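Local coordinates for regulatory protein SdiA (Escherichia coli, PDB 4LFU) that activates transcription of the ftsQAZ cell-division genes and, as a LuxR-type quorum-sensing receptor, responds to AI-1 autoinducers, at residues A[121-126]-A[157-162]; A[46-51]-A[173-178]; A[79-84]-A[104-109]. All blocks are in the same frame, centred on the assembly; numbering follows the deposited sequence.

Contact 1 (A[121-126]-A[157-162])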
loop_
_atom_site.group_PDB
_atom_site.type_symbol
_atom_site.label_atom_id
_atom_site.label_comp_id
_atom_site.label_asym_id
_atom_site.label_seq_id
_atom_site.Cartn_x
_atom_site.Cartn_y
_atom_site.Cartn_z
ATOM N N GLN A 121 -3.709 -13.159 7.889
ATOM C CA GLN A 121 -4.221 -11.984 7.206
ATOM C C GLN A 121 -3.064 -11.015 6.968
ATOM O O GLN A 121 -2.229 -10.845 7.828
ATOM C CB GLN A 121 -5.309 -11.302 8.022
ATOM C CG GLN A 121 -5.975 -10.157 7.271
ATOM C CD GLN A 121 -7.110 -10.608 6.386
ATOM O OE1 GLN A 121 -7.688 -11.681 6.576
ATOM N NE2 GLN A 121 -7.449 -9.778 5.409
ATOM N N TYR A 122 -3.021 -10.379 5.800
ATOM C CA TYR A 122 -1.986 -9.378 5.562
ATOM C C TYR A 122 -2.458 -8.021 5.013
ATOM O O TYR A 122 -3.555 -7.907 4.423
ATOM C CB TYR A 122 -0.830 -9.953 4.739
ATOM C CG TYR A 122 -0.820 -9.576 3.288
ATOM C CD1 TYR A 122 0.053 -8.590 2.793
ATOM C CD2 TYR A 122 -1.649 -10.224 2.401
ATOM C CE1 TYR A 122 0.040 -8.237 1.429
ATOM C CE2 TYR A 122 -1.673 -9.895 1.075
ATOM C CZ TYR A 122 -0.833 -8.913 0.588
ATOM O OH TYR A 122 -0.890 -8.662 -0.765
ATOM N N LEU A 123 -1.614 -7.010 5.246
ATOM C CA LEU A 123 -1.816 -5.653 4.783
ATOM C C LEU A 123 -0.491 -4.963 4.465
ATOM O O LEU A 123 0.489 -5.056 5.239
ATOM C CB LEU A 123 -2.525 -4.817 5.863
ATOM C CG LEU A 123 -2.923 -3.406 5.403
ATOM C CD1 LEU A 123 -3.975 -3.496 4.310
ATOM C CD2 LEU A 123 -3.409 -2.531 6.546
ATOM N N MET A 124 -0.477 -4.240 3.351
ATOM C CA MET A 124 0.611 -3.315 3.086
ATOM C C MET A 124 0.336 -2.001 3.779
ATOM O O MET A 124 -0.710 -1.407 3.582
ATOM C CB MET A 124 0.786 -3.042 1.599
ATOM C CG MET A 124 1.827 -1.942 1.378
ATOM S SD MET A 124 2.419 -1.917 -0.301
ATOM C CE MET A 124 0.990 -1.282 -1.191
ATOM N N LEU A 125 1.302 -1.538 4.566
ATOM C CA LEU A 125 1.170 -0.268 5.306
ATOM C C LEU A 125 1.514 0.994 4.472
ATOM O O LEU A 125 2.144 0.884 3.406
ATOM C CB LEU A 125 1.984 -0.342 6.604
ATOM C CG LEU A 125 1.595 -1.545 7.469
ATOM C CD1 LEU A 125 2.693 -1.863 8.467
ATOM C CD2 LEU A 125 0.253 -1.327 8.153
ATOM N N PRO A 126 1.127 2.197 4.967
ATOM C CA PRO A 126 1.434 3.444 4.205
ATOM C C PRO A 126 2.932 3.618 3.922
ATOM O O PRO A 126 3.297 4.281 2.954
ATOM C CB PRO A 126 0.915 4.574 5.117
ATOM C CG PRO A 126 -0.118 3.875 6.046
ATOM C CD PRO A 126 0.415 2.477 6.236
ATOM N N LEU A 157 -8.286 -6.362 12.560
ATOM C CA LEU A 157 -7.232 -6.647 13.561
ATOM C C LEU A 157 -5.838 -6.391 13.069
ATOM O O LEU A 157 -5.037 -5.829 13.791
ATOM C CB LEU A 157 -7.313 -8.094 14.071
ATOM C CG LEU A 157 -8.546 -8.400 14.926
ATOM C CD1 LEU A 157 -8.659 -9.912 15.182
ATOM C CD2 LEU A 157 -8.488 -7.644 16.223
ATOM N N VAL A 158 -5.543 -6.810 11.841
ATOM C CA VAL A 158 -4.213 -6.571 11.284
ATOM C C VAL A 158 -3.997 -5.082 11.010
ATOM O O VAL A 158 -2.902 -4.576 11.257
ATOM C CB VAL A 158 -3.874 -7.485 10.039
ATOM C CG1 VAL A 158 -4.727 -7.168 8.838
ATOM C CG2 VAL A 158 -2.382 -7.401 9.672
ATOM N N ARG A 159 -5.028 -4.387 10.530
ATOM C CA ARG A 159 -4.903 -2.973 10.198
ATOM C C ARG A 159 -4.729 -2.136 11.441
ATOM O O ARG A 159 -3.771 -1.387 11.562
ATOM C CB ARG A 159 -6.125 -2.475 9.417
ATOM C CG ARG A 159 -5.929 -1.097 8.809
ATOM C CD ARG A 159 -7.258 -0.434 8.517
ATOM N NE ARG A 159 -7.089 0.804 7.755
ATOM C CZ ARG A 159 -6.848 2.002 8.283
ATOM N NH1 ARG A 159 -6.737 2.157 9.598
ATOM N NH2 ARG A 159 -6.713 3.057 7.489
ATOM N N GLU A 160 -5.655 -2.293 12.375
ATOM C CA GLU A 160 -5.700 -1.453 13.594
ATOM C C GLU A 160 -4.521 -1.673 14.518
ATOM O O GLU A 160 -3.980 -0.706 15.059
ATOM C CB GLU A 160 -7.013 -1.641 14.368
ATOM C CG GLU A 160 -8.241 -1.161 13.598
ATOM C CD GLU A 160 -8.037 0.213 12.973
ATOM O OE1 GLU A 160 -7.772 1.188 13.725
ATOM O OE2 GLU A 160 -8.150 0.323 11.733
ATOM N N SER A 161 -4.099 -2.933 14.680
ATOM C CA SER A 161 -2.934 -3.214 15.525
ATOM C C SER A 161 -1.693 -2.537 14.971
ATOM O O SER A 161 -0.964 -1.896 15.697
ATOM C CB SER A 161 -2.721 -4.720 15.750
ATOM O OG SER A 161 -2.474 -5.432 14.544
ATOM N N LEU A 162 -1.487 -2.639 13.668
ATOM C CA LEU A 162 -0.312 -2.052 13.050
ATOM C C LEU A 162 -0.428 -0.535 12.859
ATOM O O LEU A 162 0.587 0.152 12.883
ATOM C CB LEU A 162 0.004 -2.743 11.721
ATOM C CG LEU A 162 0.481 -4.198 11.759
ATOM C CD1 LEU A 162 0.400 -4.839 10.395
ATOM C CD2 LEU A 162 1.883 -4.285 12.314
#
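Val158 lays its CG1 methyl against the side chain of Gln121 at roughly a right angle. The nearest atoms are Val158 CG1 and Gln121 CG, 3.6 Å apart. The glutamine CG stands anti to the backbone N (chi1 -174°), where it meets this methyl. The bend at chi2 (86°) then turns the amide off to His92, whose ND1 is bonded to OE1. The other methyl of Val158, CG2, approaches the backbone oxygen Gln121 O at 3.9 Å. Two residues further along the strand, Leu123 reaches the helix with a single methyl. Its CD2 rests on the aliphatic part of Arg159, 3.7 Å from Arg159 CG. Extended from CG to NE, the arginine carries its guanidinium past the leucine. Arg159 NH1 then makes a salt bridge of 3.1 Å to Glu160 OE2, reached on the syn side of the carboxylate. Leu125 comes in across Leu162 at about a right angle, with Leu125 CD2 3.8 Å from Leu162 CB. No hydrogen bond joins the segments. Gln121, Leu123 and Leu125, alternate residues of the strand and the turn that follows, meet the helix mainly through carbon atoms. The strand and helix axes cross at -50° and come within 8.2 Å. This is sheet-on-helix packing in the autoinducer-binding domain. Strand 130-137 adds Leu133 beside Val158. Helices 6-19 and 23-36 both pack on helix 147-167, and Gln90 of the second subunit packs on Arg159.

Contact 2 (A[46-51]-A[173-178])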
loop_
_atom_site.group_PDB
_atom_site.type_symbol
_atom_site.label_atom_id
_atom_site.label_comp_id
_atom_site.label_asym_id
_atom_site.label_seq_id
_atom_site.Cartn_x
_atom_site.Cartn_y
_atom_site.Cartn_z
ATOM N N VAL A 46 6.414 -8.192 10.277
ATOM C CA VAL A 46 6.449 -7.034 9.398
ATOM C C VAL A 46 7.702 -7.130 8.557
ATOM O O VAL A 46 8.803 -7.071 9.110
ATOM C CB VAL A 46 6.403 -5.692 10.235
ATOM C CG1 VAL A 46 6.439 -4.479 9.336
ATOM C CG2 VAL A 46 5.146 -5.650 11.125
ATOM N N ARG A 47 7.526 -7.319 7.245
ATOM C CA ARG A 47 8.611 -7.246 6.269
ATOM C C ARG A 47 8.757 -5.784 5.831
ATOM O O ARG A 47 7.899 -5.237 5.138
ATOM C CB ARG A 47 8.381 -8.155 5.002
ATOM C CG ARG A 47 7.600 -9.490 5.218
ATOM C CD ARG A 47 7.691 -10.530 4.015
ATOM N NE ARG A 47 9.056 -11.060 3.949
ATOM C CZ ARG A 47 9.411 -12.322 3.707
ATOM N NH1 ARG A 47 8.505 -13.268 3.476
ATOM N NH2 ARG A 47 10.704 -12.635 3.698
ATOM N N HIS A 48 9.845 -5.163 6.271
ATOM C CA HIS A 48 10.148 -3.782 5.936
ATOM C C HIS A 48 10.581 -3.635 4.473
ATOM O O HIS A 48 11.165 -4.558 3.900
ATOM C CB HIS A 48 11.217 -3.243 6.880
ATOM C CG HIS A 48 10.714 -3.005 8.271
ATOM N ND1 HIS A 48 10.212 -4.018 9.065
ATOM C CD2 HIS A 48 10.646 -1.875 9.014
ATOM C CE1 HIS A 48 9.852 -3.520 10.234
ATOM N NE2 HIS A 48 10.107 -2.224 10.231
ATOM N N PRO A 49 10.280 -2.478 3.856
ATOM C CA PRO A 49 10.658 -2.266 2.467
ATOM C C PRO A 49 12.181 -2.143 2.286
ATOM O O PRO A 49 12.681 -2.363 1.192
ATOM C CB PRO A 49 9.972 -0.948 2.128
ATOM C CG PRO A 49 9.968 -0.218 3.401
ATOM C CD PRO A 49 9.607 -1.294 4.415
ATOM N N VAL A 50 12.902 -1.785 3.349
ATOM C CA VAL A 50 14.356 -1.529 3.301
ATOM C C VAL A 50 15.007 -2.167 4.524
ATOM O O VAL A 50 14.341 -2.315 5.554
ATOM C CB VAL A 50 14.686 0.003 3.295
ATOM C CG1 VAL A 50 14.222 0.667 2.009
ATOM C CG2 VAL A 50 14.073 0.698 4.475
ATOM N N PRO A 51 16.306 -2.551 4.432
ATOM C CA PRO A 51 17.230 -2.490 3.273
ATOM C C PRO A 51 16.770 -3.404 2.123
ATOM O O PRO A 51 16.146 -4.445 2.386
ATOM C CB PRO A 51 18.568 -2.983 3.852
ATOM C CG PRO A 51 18.430 -2.862 5.321
ATOM C CD PRO A 51 16.971 -3.124 5.613
ATOM N N VAL A 173 7.221 -1.690 13.216
ATOM C CA VAL A 173 6.643 -1.144 11.987
ATOM C C VAL A 173 7.353 0.065 11.351
ATOM O O VAL A 173 7.093 0.376 10.187
ATOM C CB VAL A 173 5.148 -0.765 12.165
ATOM C CG1 VAL A 173 4.278 -1.954 12.028
ATOM C CG2 VAL A 173 4.904 -0.067 13.500
ATOM N N MET A 174 8.213 0.758 12.094
ATOM C CA MET A 174 8.836 1.998 11.587
ATOM C C MET A 174 10.054 1.792 10.674
ATOM O O MET A 174 10.959 1.006 10.977
ATOM C CB MET A 174 9.205 2.989 12.716
ATOM C CG MET A 174 8.059 3.492 13.595
ATOM S SD MET A 174 6.488 3.967 12.832
ATOM C CE MET A 174 6.909 5.507 11.994
ATOM N N THR A 175 10.060 2.546 9.570
ATOM C CA THR A 175 11.155 2.549 8.593
ATOM C C THR A 175 12.129 3.680 8.979
ATOM O O THR A 175 11.777 4.495 9.822
ATOM C CB THR A 175 10.607 2.688 7.137
ATOM O OG1 THR A 175 9.605 3.723 7.078
ATOM C CG2 THR A 175 9.972 1.390 6.700
ATOM N N PRO A 176 13.366 3.703 8.408
ATOM C CA PRO A 176 14.323 4.762 8.760
ATOM C C PRO A 176 13.723 6.161 8.602
ATOM O O PRO A 176 12.999 6.432 7.630
ATOM C CB PRO A 176 15.451 4.563 7.743
ATOM C CG PRO A 176 15.411 3.126 7.434
ATOM C CD PRO A 176 13.951 2.775 7.419
ATOM N N GLU A 177 14.010 7.024 9.575
ATOM C CA GLU A 177 13.489 8.381 9.588
ATOM C C GLU A 177 14.240 9.228 8.571
ATOM O O GLU A 177 15.469 9.153 8.481
ATOM C CB GLU A 177 13.655 8.975 10.976
ATOM C CG GLU A 177 12.666 10.071 11.304
ATOM C CD GLU A 177 13.088 10.865 12.538
ATOM O OE1 GLU A 177 14.288 10.777 12.920
ATOM O OE2 GLU A 177 12.224 11.585 13.107
ATOM N N MET A 178 13.487 9.985 7.777
ATOM C CA MET A 178 14.058 10.921 6.814
ATOM C C MET A 178 13.344 12.246 6.990
ATOM O O MET A 178 12.377 12.552 6.269
ATOM C CB MET A 178 13.932 10.427 5.358
ATOM C CG MET A 178 14.066 8.917 5.179
ATOM S SD MET A 178 14.379 8.327 3.490
ATOM C CE MET A 178 14.215 6.597 3.889
#
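The imidazole of His48 turns one edge to Met174, whose backbone oxygen lies in the plane of the ring. His48 NE2 and Met174 O are 3.4 Å apart. Val173 C and the Thr175 methyl approach the same ring obliquely. His48 CD2 is 4.1 Å from Thr175 CG2. The ring's other nitrogen, ND1, donates a weak hydrogen bond to Val46 O, 3.4 Å from ND1, which helps to set the turn of the ring. Next to the imidazole is the pyrrolidine ring of Pro49. Thr175 crosses it at about a right angle, its CG2 3.5 Å from Pro49 CD. The threonine OG1 sits between the backbone N and the carbonyl carbon (chi1 46°), which leaves CG2 anti to that carbon and facing the proline.

The two segments run in nearly the same direction. Strand 41-47 of the autoinducer-binding domain ends here, and 173-178 belongs to the linker running on to helix 182-192 of the LuxR-type DNA-binding domain. The contact therefore lays the interdomain linker along the ligand-binding domain.

At the far end, Val50 CG2 packs on the Pro176 ring, 3.6 Å from Pro176 CD. Tyr233 of helix 227-237 also touches Val50, which brings the DNA-binding domain to this spot. At the near end, Val46 CG2 meets Val173 CG1 at 3.9 Å. Val173 O accepts a hydrogen bond from Asn127 ND2.

Contact 3 (A[79-84]-A[104-109])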
loop_
_atom_site.group_PDB
_atom_site.type_symbol
_atom_site.label_atom_id
_atom_site.label_comp_id
_atom_site.label_asym_id
_atom_site.label_seq_id
_atom_site.Cartn_x
_atom_site.Cartn_y
_atom_site.Cartn_z
ATOM N N ILE A 79 11.775 -20.140 3.454
ATOM C CA ILE A 79 10.772 -21.025 2.828
ATOM C C ILE A 79 9.324 -20.786 3.296
ATOM O O ILE A 79 8.397 -21.409 2.785
ATOM C CB ILE A 79 11.151 -22.526 3.037
ATOM C CG1 ILE A 79 11.067 -22.926 4.532
ATOM C CG2 ILE A 79 12.522 -22.788 2.436
ATOM C CD1 ILE A 79 11.565 -24.358 4.859
ATOM N N ASP A 80 9.131 -19.898 4.272
ATOM C CA ASP A 80 7.824 -19.745 4.926
ATOM C C ASP A 80 6.769 -19.135 3.996
ATOM O O ASP A 80 6.809 -17.941 3.710
ATOM C CB ASP A 80 7.943 -18.955 6.218
ATOM C CG ASP A 80 6.671 -18.972 7.037
ATOM O OD1 ASP A 80 6.675 -18.429 8.162
ATOM O OD2 ASP A 80 5.658 -19.518 6.573
ATOM N N PRO A 81 5.789 -19.961 3.565
ATOM C CA PRO A 81 4.833 -19.553 2.526
ATOM C C PRO A 81 3.751 -18.613 3.051
ATOM O O PRO A 81 3.056 -17.946 2.277
ATOM C CB PRO A 81 4.219 -20.882 2.083
ATOM C CG PRO A 81 4.388 -21.803 3.271
ATOM C CD PRO A 81 5.523 -21.323 4.078
ATOM N N VAL A 82 3.635 -18.561 4.367
ATOM C CA VAL A 82 2.630 -17.774 5.066
ATOM C C VAL A 82 2.983 -16.264 5.021
ATOM O O VAL A 82 2.145 -15.408 5.326
ATOM C CB VAL A 82 2.473 -18.389 6.502
ATOM C CG1 VAL A 82 2.125 -17.389 7.558
ATOM C CG2 VAL A 82 1.512 -19.593 6.458
ATOM N N LEU A 83 4.214 -15.965 4.597
ATOM C CA LEU A 83 4.768 -14.607 4.550
ATOM C C LEU A 83 5.017 -14.144 3.108
ATOM O O LEU A 83 5.812 -13.238 2.845
ATOM C CB LEU A 83 6.069 -14.561 5.367
ATOM C CG LEU A 83 6.093 -14.165 6.848
ATOM C CD1 LEU A 83 4.744 -14.188 7.601
ATOM C CD2 LEU A 83 7.138 -14.954 7.603
ATOM N N ASN A 84 4.349 -14.819 2.185
ATOM C CA ASN A 84 4.451 -14.538 0.789
ATOM C C ASN A 84 3.076 -14.064 0.322
ATOM O O ASN A 84 2.138 -14.858 0.241
ATOM C CB ASN A 84 4.918 -15.792 0.029
ATOM C CG ASN A 84 4.997 -15.581 -1.479
ATOM O OD1 ASN A 84 4.853 -14.458 -1.986
ATOM N ND2 ASN A 84 5.202 -16.671 -2.209
ATOM N N GLN A 104 8.430 -28.134 3.298
ATOM C CA GLN A 104 8.223 -29.383 4.058
ATOM C C GLN A 104 8.970 -29.480 5.405
ATOM O O GLN A 104 8.377 -29.960 6.376
ATOM C CB GLN A 104 8.493 -30.601 3.166
ATOM C CG GLN A 104 7.556 -30.641 1.949
ATOM C CD GLN A 104 7.896 -31.735 0.951
ATOM O OE1 GLN A 104 8.251 -32.854 1.322
ATOM N NE2 GLN A 104 7.771 -31.416 -0.328
ATOM N N PRO A 105 10.242 -28.994 5.493
ATOM C CA PRO A 105 10.870 -28.945 6.821
ATOM C C PRO A 105 10.082 -28.133 7.842
ATOM O O PRO A 105 10.026 -28.518 9.003
ATOM C CB PRO A 105 12.232 -28.281 6.542
ATOM C CG PRO A 105 12.529 -28.635 5.139
ATOM C CD PRO A 105 11.186 -28.508 4.457
ATOM N N LEU A 106 9.457 -27.039 7.407
ATOM C CA LEU A 106 8.672 -26.172 8.302
ATOM C C LEU A 106 7.392 -26.871 8.767
ATOM O O LEU A 106 7.044 -26.839 9.949
ATOM C CB LEU A 106 8.309 -24.848 7.588
ATOM C CG LEU A 106 8.017 -23.539 8.343
ATOM C CD1 LEU A 106 7.079 -22.645 7.513
ATOM C CD2 LEU A 106 7.486 -23.716 9.761
ATOM N N TRP A 107 6.689 -27.462 7.812
ATOM C CA TRP A 107 5.436 -28.188 8.043
ATOM C C TRP A 107 5.676 -29.376 8.987
ATOM O O TRP A 107 4.893 -29.596 9.904
ATOM C CB TRP A 107 4.867 -28.613 6.678
ATOM C CG TRP A 107 3.574 -29.458 6.633
ATOM C CD1 TRP A 107 2.277 -28.993 6.581
ATOM C CD2 TRP A 107 3.482 -30.895 6.566
ATOM N NE1 TRP A 107 1.393 -30.045 6.506
ATOM C CE2 TRP A 107 2.097 -31.225 6.508
ATOM C CE3 TRP A 107 4.429 -31.934 6.564
ATOM C CZ2 TRP A 107 1.636 -32.559 6.434
ATOM C CZ3 TRP A 107 3.971 -33.265 6.509
ATOM C CH2 TRP A 107 2.583 -33.557 6.444
ATOM N N GLU A 108 6.782 -30.106 8.778
ATOM C CA GLU A 108 7.142 -31.264 9.627
ATOM C C GLU A 108 7.516 -30.867 11.034
ATOM O O GLU A 108 7.015 -31.448 11.984
ATOM C CB GLU A 108 8.282 -32.098 9.008
ATOM C CG GLU A 108 7.856 -32.861 7.747
ATOM C CD GLU A 108 8.950 -33.722 7.152
ATOM O OE1 GLU A 108 9.945 -34.058 7.868
ATOM O OE2 GLU A 108 8.801 -34.076 5.952
ATOM N N ALA A 109 8.391 -29.870 11.170
ATOM C CA ALA A 109 8.700 -29.287 12.481
ATOM C C ALA A 109 7.445 -28.794 13.202
ATOM O O ALA A 109 7.262 -29.090 14.365
ATOM C CB ALA A 109 9.719 -28.161 12.339
#
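Leu106 reaches from its helix into the loop and touches both Asp80 and Pro81 with one methyl, CD1. This is the tighter part of the contact. The closest pair is Asp80 OD2 and Leu106 CD1, at 3.6 Å. The proline follows, with Pro81 CD 4.0 Å from Leu106 CD1. The leucine's CG lies roughly anti to the backbone N (chi1 -155°), an arrangement in which CD1 reaches both residues. Asp80 is held on its own side. Its OD2 accepts from Val82 N at 3.1 Å, an Asx turn, with an N-H...O angle of 157°. The donor comes from above the carboxylate plane, 47° out of it. The other oxygen, OD1, is bonded to Tyr71 OH and to a bound tetraethylene glycol, probably from the crystallisation liquor. Relatives in the LuxR family use an aspartate to bind the autoinducer, and Asp80 probably corresponds to it.

The outer side is looser. Ile79 CD1 lies 4.2 Å from Pro105 CD, and its distance to Leu106 CB is similar, at 4.3 Å. Pro105 is exposed here and Ile79 is partly so. No hydrogen bond links the two segments.

Leu99 and Phe100, which come before helix 104-112, also pack on Pro81. The side chains of Val82 and Leu83 touch Ser134 and Phe132 of strand 130-137. Tyr71 of helix 65-73 borders Leu83, and Tyr70 of the same helix meets Ala109.

Overall arrangement
Contacts 1 and 2 are neighbours, with centres 15 Å apart. They share one apolar patch: Leu162 CD2 lies 3.4 Å from Val173 CG1, and Leu125 CD1 is 3.9 Å from the same methyl. Helix 147-167, which backs the sheet in contact 1, thus also packs on the start of segment 173-178. Contact 3 is more remote, its centre 22 Å from that of contact 1 and 24 Å from that of contact 2. It still touches contact 2 through Arg47 NH1 and Leu83 O, 2.8 Å apart, a probable hydrogen bond. Contact 3 borders the bound glycol, which may mark the autoinducer pocket, whereas contact 2 leads toward the DNA-binding domain.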